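Local coordinates for protein pectate lyase (Paenibacillus sp. 0602, PDB 5GT5) that cleaves pectate by beta-elimination, and probably also partly methylated pectins, most likely in an endo mode and with calcium, at residues P355-A358 / T359-G362; N402-S405 / I406-Y409. The protein carries 1 engineered substitution. One frame throughout, in Å; residues are numbered along the deposited sequence.

Contact 1. Residues P355-A358 / T359-G362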
ATOM      1  N   PRO A 355      -1.086 -19.074  28.506  1.00 11.89           N
ATOM      2  CA  PRO A 355      -0.352 -18.050  29.265  1.00 12.82           C
ATOM      3  C   PRO A 355       1.025 -18.484  29.723  1.00 17.19           C
ATOM      4  O   PRO A 355       1.827 -17.611  30.031  1.00 15.60           O
ATOM      5  CB  PRO A 355      -1.269 -17.775  30.456  1.00 16.13           C
ATOM      6  CG  PRO A 355      -2.664 -18.040  29.889  1.00 17.75           C
ATOM      7  CD  PRO A 355      -2.435 -19.294  29.049  1.00 16.35           C
ATOM      8  N   THR A 356       1.339 -19.780  29.695  1.00 14.78           N
ATOM      9  CA  THR A 356       2.671 -20.181  30.122  1.00 15.69           C
ATOM     10  C   THR A 356       3.653 -20.163  28.958  1.00 14.59           C
ATOM     11  O   THR A 356       4.844 -20.412  29.137  1.00 19.19           O
ATOM     12  CB  THR A 356       2.657 -21.644  30.661  1.00 14.94           C
ATOM     13  OG1 THR A 356       2.456 -22.573  29.580  1.00 19.12           O
ATOM     14  CG2 THR A 356       1.560 -21.810  31.702  1.00 13.68           C
ATOM     15  N   ASN A 357       3.180 -19.781  27.766  1.00 12.47           N
ATOM     16  CA  ASN A 357       4.034 -19.751  26.585  1.00 14.83           C
ATOM     17  C   ASN A 357       4.163 -18.341  26.000  1.00 14.03           C
ATOM     18  O   ASN A 357       3.210 -17.817  25.401  1.00 11.98           O
ATOM     19  CB  ASN A 357       3.474 -20.741  25.554  1.00 14.50           C
ATOM     20  CG  ASN A 357       4.333 -20.861  24.308  1.00 14.08           C
ATOM     21  OD1 ASN A 357       5.261 -20.086  24.088  1.00 18.64           O
ATOM     22  ND2 ASN A 357       4.020 -21.855  23.471  1.00 20.79           N
ATOM     23  N   ALA A 358       5.323 -17.709  26.157  1.00 12.99           N
ATOM     24  CA  ALA A 358       5.482 -16.303  25.768  1.00 13.73           C
ATOM     25  C   ALA A 358       5.260 -16.037  24.287  1.00 14.63           C
ATOM     26  O   ALA A 358       4.931 -14.915  23.893  1.00 13.10           O
ATOM     27  CB  ALA A 358       6.845 -15.766  26.218  1.00 16.26           C
ATOM     28  N   THR A 359       5.466 -17.058  23.463  1.00 10.18           N
ATOM     29  CA  THR A 359       5.251 -16.912  22.024  1.00 11.86           C
ATOM     30  C   THR A 359       3.828 -16.461  21.740  1.00  8.81           C
ATOM     31  O   THR A 359       3.576 -15.763  20.741  1.00 10.93           O
ATOM     32  CB  THR A 359       5.530 -18.237  21.290  1.00 11.75           C
ATOM     33  OG1 THR A 359       6.857 -18.679  21.632  1.00 17.12           O
ATOM     34  CG2 THR A 359       5.448 -18.086  19.790  1.00 14.26           C
ATOM     35  N   TYR A 360       2.904 -16.828  22.619  1.00  9.11           N
ATOM     36  CA  TYR A 360       1.490 -16.472  22.449  1.00  7.71           C
ATOM     37  C   TYR A 360       1.108 -15.127  23.091  1.00 10.01           C
ATOM     38  O   TYR A 360      -0.009 -14.642  22.920  1.00  8.26           O
ATOM     39  CB  TYR A 360       0.587 -17.613  22.918  1.00  9.98           C
ATOM     40  CG  TYR A 360       0.611 -18.795  21.971  1.00  9.96           C
ATOM     41  CD1 TYR A 360      -0.053 -18.749  20.747  1.00 13.81           C
ATOM     42  CD2 TYR A 360       1.369 -19.929  22.266  1.00 15.65           C
ATOM     43  CE1 TYR A 360       0.003 -19.822  19.874  1.00 15.74           C
ATOM     44  CE2 TYR A 360       1.428 -20.998  21.398  1.00 24.43           C
ATOM     45  CZ  TYR A 360       0.737 -20.939  20.205  1.00 20.75           C
ATOM     46  OH  TYR A 360       0.779 -21.999  19.316  1.00 26.29           O
ATOM     47  N   THR A 361       2.035 -14.515  23.818  1.00  9.40           N
ATOM     48  CA  THR A 361       1.771 -13.234  24.471  1.00  8.65           C
ATOM     49  C   THR A 361       1.981 -12.060  23.529  1.00  7.85           C
ATOM     50  O   THR A 361       2.937 -12.012  22.764  1.00  7.89           O
ATOM     51  CB  THR A 361       2.707 -13.063  25.678  1.00  9.44           C
ATOM     52  OG1 THR A 361       2.477 -14.150  26.573  1.00  9.84           O
ATOM     53  CG2 THR A 361       2.440 -11.727  26.417  1.00 10.02           C
ATOM     54  N   GLY A 362       1.042 -11.113  23.545  1.00  6.70           N
ATOM     55  CA  GLY A 362       1.223  -9.879  22.824  1.00  7.43           C
ATOM     56  C   GLY A 362       1.577  -8.730  23.757  1.00  8.08           C
ATOM     57  O   GLY A 362       1.477  -8.861  25.004  1.00  8.30           O
TER
HETATM   58  O   HOH W   1       7.597 -20.922  23.219  1.00 30.24           O
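Asn357 swings its amide forward over the following turn because CG lies anti to the backbone N (chi1 -176°), while the Tyr360 side chain starts off beside its own backbone N (chi1 -72°), and the two meet at the ring edge. The result is an Asx turn leading into a short 3-10 turn, in a surface loop between strands 346-349 and 363-367 of the parallel beta-helix of this polysaccharide lyase. Asn357 OD1 accepts the N-H of Thr359 at 3.1 Å, the donor lying well above the plane of the amide carbonyl. The main-chain O of the same asparagine takes the N-H of Tyr360 at 3.0 Å. One residue on, Ala358 O receives Thr361 N at 2.9 Å, so three successive N-H groups of the turn are satisfied within it. Ala358 O is gripped a second time by Lys397 NZ, which also bonds Thr361 O and places a positive charge beside this carbonyl. Farther along, the hydroxyl of Thr361 is engaged by Asn351 ND2.

The side-chain contact is ring edge against amide. The CD2-CE2 edge of Tyr360 comes up to the flat face of the Asn357 amide, with Asn357 CG 3.7 Å from Tyr360 CD2, and the two planes stand 88° apart, close to perpendicular. Bonded to Thr359 N on one branch and braced by the ring on the other, the amide is probably held against rotation. Asn357 and Thr359 run side by side and point the same way, which brings their oxygens to a common water. That water donates to Asn357 OD1 at 2.6 Å and lies 2.8 Å from Thr359 OG1.

Contact 2. Residues N402-S405 / I406-Y409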
ATOM      1  N   ASN A 402       5.662  -2.635  16.565  1.00 11.02           N
ATOM      2  CA  ASN A 402       6.387  -3.540  15.696  1.00 11.13           C
ATOM      3  C   ASN A 402       6.812  -2.885  14.403  1.00 11.06           C
ATOM      4  O   ASN A 402       5.973  -2.536  13.590  1.00 13.42           O
ATOM      5  CB  ASN A 402       5.546  -4.779  15.403  1.00 11.65           C
ATOM      6  CG  ASN A 402       5.358  -5.631  16.628  1.00 11.84           C
ATOM      7  OD1 ASN A 402       6.298  -5.814  17.425  1.00 10.93           O
ATOM      8  ND2 ASN A 402       4.151  -6.168  16.811  1.00  8.82           N
ATOM      9  N   GLY A 403       8.115  -2.648  14.230  1.00 15.11           N
ATOM     10  CA  GLY A 403       8.608  -2.214  12.928  1.00 14.66           C
ATOM     11  C   GLY A 403       8.868  -0.726  12.871  1.00 22.76           C
ATOM     12  O   GLY A 403       9.389  -0.195  11.889  1.00 23.41           O
ATOM     13  N   PHE A 404       8.425  -0.041  13.913  1.00 17.08           N
ATOM     14  CA  PHE A 404       8.641   1.384  14.076  1.00 17.12           C
ATOM     15  C   PHE A 404       8.648   1.726  15.567  1.00 17.06           C
ATOM     16  O   PHE A 404       8.193   0.934  16.397  1.00 16.43           O
ATOM     17  CB  PHE A 404       7.615   2.232  13.298  1.00 16.74           C
ATOM     18  CG  PHE A 404       6.175   1.833  13.517  1.00 16.42           C
ATOM     19  CD1 PHE A 404       5.488   2.239  14.650  1.00 12.92           C
ATOM     20  CD2 PHE A 404       5.504   1.076  12.569  1.00 15.34           C
ATOM     21  CE1 PHE A 404       4.151   1.880  14.836  1.00 12.27           C
ATOM     22  CE2 PHE A 404       4.178   0.712  12.746  1.00 18.34           C
ATOM     23  CZ  PHE A 404       3.497   1.108  13.878  1.00 15.98           C
ATOM     24  N   SER A 405       9.212   2.884  15.895  1.00 18.26           N
ATOM     25  CA  SER A 405       9.317   3.383  17.256  1.00 20.92           C
ATOM     26  C   SER A 405       8.076   4.174  17.647  1.00 17.24           C
ATOM     27  O   SER A 405       7.539   4.001  18.740  1.00 20.03           O
ATOM     28  CB  SER A 405      10.590   4.245  17.397  1.00 19.54           C
ATOM     29  OG  SER A 405      11.749   3.438  17.249  1.00 48.40           O
ATOM     30  N   ILE A 406       7.642   5.058  16.755  1.00 19.20           N
ATOM     31  CA  ILE A 406       6.419   5.838  16.949  1.00 22.20           C
ATOM     32  C   ILE A 406       5.477   5.676  15.753  1.00 16.95           C
ATOM     33  O   ILE A 406       5.909   5.375  14.632  1.00 15.39           O
ATOM     34  CB  ILE A 406       6.713   7.345  17.196  1.00 25.11           C
ATOM     35  CG1 ILE A 406       7.397   7.958  15.980  1.00 30.95           C
ATOM     36  CG2 ILE A 406       7.584   7.540  18.430  1.00 32.59           C
ATOM     37  CD1 ILE A 406       7.397   9.470  15.977  1.00 40.05           C
ATOM     38  N   LEU A 407       4.190   5.874  15.996  1.00 13.93           N
ATOM     39  CA  LEU A 407       3.204   5.681  14.940  1.00 12.49           C
ATOM     40  C   LEU A 407       3.529   6.578  13.755  1.00 14.83           C
ATOM     41  O   LEU A 407       3.944   7.736  13.941  1.00 16.50           O
ATOM     42  CB  LEU A 407       1.820   5.982  15.483  1.00 13.75           C
ATOM     43  CG  LEU A 407       1.253   4.927  16.428  1.00 12.34           C
ATOM     44  CD1 LEU A 407       0.107   5.525  17.219  1.00 11.98           C
ATOM     45  CD2 LEU A 407       0.815   3.676  15.631  1.00 11.28           C
ATOM     46  N   PRO A 408       3.360   6.044  12.530  1.00 11.04           N
ATOM     47  CA  PRO A 408       3.718   6.759  11.295  1.00 13.81           C
ATOM     48  C   PRO A 408       2.683   7.788  10.845  1.00 12.40           C
ATOM     49  O   PRO A 408       2.671   8.193   9.678  1.00 15.69           O
ATOM     50  CB  PRO A 408       3.819   5.636  10.260  1.00 18.02           C
ATOM     51  CG  PRO A 408       2.867   4.611  10.742  1.00 16.25           C
ATOM     52  CD  PRO A 408       2.980   4.647  12.247  1.00 13.77           C
ATOM     53  N   TYR A 409       1.839   8.242  11.763  1.00 12.07           N
ATOM     54  CA  TYR A 409       0.847   9.250  11.429  1.00 12.65           C
ATOM     55  C   TYR A 409       0.603  10.157  12.613  1.00 14.99           C
ATOM     56  O   TYR A 409       0.866   9.782  13.757  1.00 15.68           O
ATOM     57  CB  TYR A 409      -0.451   8.582  10.990  1.00 11.36           C
ATOM     58  CG  TYR A 409      -1.057   7.583  11.960  1.00  8.17           C
ATOM     59  CD1 TYR A 409      -1.816   8.009  13.072  1.00  8.17           C
ATOM     60  CD2 TYR A 409      -0.906   6.218  11.743  1.00  7.64           C
ATOM     61  CE1 TYR A 409      -2.394   7.084  13.956  1.00  9.97           C
ATOM     62  CE2 TYR A 409      -1.491   5.293  12.585  1.00  7.68           C
ATOM     63  CZ  TYR A 409      -2.231   5.725  13.681  1.00  7.93           C
ATOM     64  OH  TYR A 409      -2.814   4.791  14.501  1.00  8.26           O
TER
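From Phe404 to Pro408 the backbone bends round on itself at Ser405, whose psi of -46° breaks the otherwise extended course of Phe404 and Ile406 and brings Leu407 and Pro408 back to the phenylalanine ring. Phe404 CG is wedged between its backbone N and carbonyl carbon (chi1 49°), a torsion that directs the ring into the concave side of the bend. Pro408 lies across one face: its CD sits 4.0 Å from the centre of the Phe404 ring and only 12° off the ring normal, a CH-pi contact from the CD methylene of the pyrrolidine to the ring face. The proline side chain crosses the phenylalanine at about a right angle. Leu407 points its CB away but turns a methyl back, so that CD2 reaches Phe404 CE1 at 3.9 Å from an oblique direction. Also oblique to the ring is the main-chain oxygen of Ile406, 3.2 Å from Phe404 CD1, a close approach of a carbonyl to an aromatic carbon in a turn whose two arms share no direct hydrogen bond. With an alanine at Phe404, Pro408 CD and Leu407 CD2 would probably lose their aromatic partner and a gap would be likely to open inside the bend, setting its two arms freer to move.

Phe404 also meets the ring of Trp401, and both it and Leu407 touch Phe12 from near the amino terminus. Beyond the bend, Tyr409 is fixed by its hydroxyl to His286 and Thr264. With Phe404 packed on Asn284 and Leu407 on His286, this bend, closed by a proline CH-pi contact on an aromatic face, belongs to the loop between strand 378-380 and helix 419-423, which lies against strand 284-288 of the parallel beta-helix typical of polysaccharide lyase family 1.

Contacts 1 and 2 follow one another along the chain, 355-362 closing before 402-409 opens. Their centres are 23 Å apart and their nearest atoms about 8 Å, without touching. Ser331 links their surroundings: its backbone bonds that of Thr361 in contact 1, and its O accepts Asn402 ND2 of contact 2. Asn402 OD1 also accepts a bond from NZ of Lys363, the residue that follows contact 1. Each contact has its centre 25 Å from that of the chain, on the surface of the beta-helix. Both lie away from the probable calcium ligands Asp152, Asp174 and Asp178 and from Arg276, the likely active-site residue, and both are packing within surface loops.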